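Local coordinates for protein OBody AM1L10 (Pyrobaculum aerophilum, PDB 4GN3) that is an engineered OB-fold binding protein (OBody), built on a nucleic acid-binding OB domain and probably selected to recognise a chosen target protein, at residues E73-R76 against E77-V80. Sequence-based numbering, arbitrary orientation.
Sequences ELSR and EDVV
D78 and S75 grip each other twice, across a type II beta turn running from S75 to D78 that leads from helix 65-73 of the OB-fold into strand 79-88. D78 N donates to S75 O at 3.1 Å, closing the turn. The side chain then reaches back, and D78 OD2 accepts S75 N at 2.8 Å. This second bond is fairly straight, with an N-H...O angle of 154°. That N-H meets the carboxylate from above, 65° out of its plane. A chi1 of -76° sets D78 CG beside its own backbone N and anti to its carbonyl carbon, which brings the carboxylate back to S75. E77 takes the third turn position with a positive phi. Toward the buried side, L74 CD1 lies 4.1 Å from V80 CG1, the two side chains crossing at about a right angle; L34 and V43 also touch L74, so the loop is packed onto the barrel. D78 OD1 is taken by A112 N near the C-terminus, which gives both carboxylate oxygens partners and should fix the rotation of the group. A water bridges the two segments, donating to E73 O and to D78 OD2, and accepting from S75 OG at 2.7 Å.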
loop_
_atom_site.group_PDB
_atom_site.type_symbol
_atom_site.label_atom_id
_atom_site.label_comp_id
_atom_site.label_asym_id
_atom_site.label_seq_id
_atom_site.Cartn_x
_atom_site.Cartn_y
_atom_site.Cartn_z
ATOM N N GLU B 73 -12.930 0.731 -11.865
ATOM C CA GLU B 73 -14.280 0.184 -12.057
ATOM C C GLU B 73 -14.707 -0.791 -10.956
ATOM O O GLU B 73 -15.885 -1.143 -10.862
ATOM C CB GLU B 73 -14.374 -0.564 -13.385
ATOM C CG GLU B 73 -14.148 0.255 -14.639
ATOM C CD GLU B 73 -14.216 -0.619 -15.877
ATOM O OE1 GLU B 73 -15.319 -1.126 -16.195
ATOM O OE2 GLU B 73 -13.165 -0.817 -16.524
ATOM N N LEU B 74 -13.748 -1.239 -10.146
ATOM C CA LEU B 74 -13.976 -2.305 -9.166
ATOM C C LEU B 74 -14.797 -1.880 -7.952
ATOM O O LEU B 74 -14.619 -0.782 -7.425
ATOM C CB LEU B 74 -12.631 -2.873 -8.694
ATOM C CG LEU B 74 -12.067 -4.220 -9.157
ATOM C CD1 LEU B 74 -12.550 -4.679 -10.520
ATOM C CD2 LEU B 74 -10.545 -4.188 -9.110
ATOM N N SER B 75 -15.691 -2.770 -7.524
ATOM C CA SER B 75 -16.403 -2.659 -6.250
ATOM C C SER B 75 -16.313 -3.984 -5.498
ATOM O O SER B 75 -16.111 -5.040 -6.104
ATOM C CB SER B 75 -17.881 -2.329 -6.484
ATOM O OG SER B 75 -18.023 -1.211 -7.337
ATOM N N ARG B 76 -16.482 -3.932 -4.181
ATOM C CA ARG B 76 -16.586 -5.152 -3.385
ATOM C C ARG B 76 -17.705 -6.022 -3.942
ATOM O O ARG B 76 -18.728 -5.508 -4.400
ATOM C CB ARG B 76 -16.867 -4.831 -1.919
ATOM C CG ARG B 76 -15.698 -4.194 -1.184
ATOM C CD ARG B 76 -16.136 -3.669 0.175
ATOM N NE ARG B 76 -16.190 -4.717 1.197
ATOM C CZ ARG B 76 -15.309 -4.850 2.191
ATOM N NH1 ARG B 76 -14.290 -4.005 2.309
ATOM N NH2 ARG B 76 -15.448 -5.829 3.077
ATOM N N GLU B 77 -17.483 -7.332 -3.916
ATOM C CA GLU B 77 -18.435 -8.334 -4.414
ATOM C C GLU B 77 -18.461 -8.515 -5.938
ATOM O O GLU B 77 -19.107 -9.448 -6.430
ATOM C CB GLU B 77 -19.856 -8.108 -3.852
ATOM C CG GLU B 77 -19.966 -8.258 -2.341
ATOM C CD GLU B 77 -19.563 -9.638 -1.847
ATOM O OE1 GLU B 77 -18.907 -9.718 -0.794
ATOM O OE2 GLU B 77 -19.904 -10.645 -2.501
ATOM N N ASP B 78 -17.772 -7.650 -6.686
ATOM C CA ASP B 78 -17.608 -7.872 -8.133
ATOM C C ASP B 78 -16.957 -9.231 -8.381
ATOM O O ASP B 78 -16.075 -9.649 -7.625
ATOM C CB ASP B 78 -16.750 -6.784 -8.783
ATOM C CG ASP B 78 -17.493 -5.476 -8.978
ATOM O OD1 ASP B 78 -18.697 -5.399 -8.659
ATOM O OD2 ASP B 78 -16.861 -4.513 -9.451
ATOM N N VAL B 79 -17.397 -9.913 -9.437
ATOM C CA VAL B 79 -16.844 -11.213 -9.814
ATOM C C VAL B 79 -15.744 -10.992 -10.855
ATOM O O VAL B 79 -15.987 -10.406 -11.913
ATOM C CB VAL B 79 -17.948 -12.171 -10.325
ATOM C CG1 VAL B 79 -17.351 -13.438 -10.925
ATOM C CG2 VAL B 79 -18.904 -12.518 -9.191
ATOM N N VAL B 80 -14.533 -11.447 -10.534
ATOM C CA VAL B 80 -13.348 -11.142 -11.343
ATOM C C VAL B 80 -12.554 -12.391 -11.703
ATOM O O VAL B 80 -12.679 -13.434 -11.051
ATOM C CB VAL B 80 -12.403 -10.119 -10.642
ATOM C CG1 VAL B 80 -13.070 -8.762 -10.495
ATOM C CG2 VAL B 80 -11.927 -10.637 -9.287
HETATM O O HOH W 1 -18.340 -2.219 -9.817
#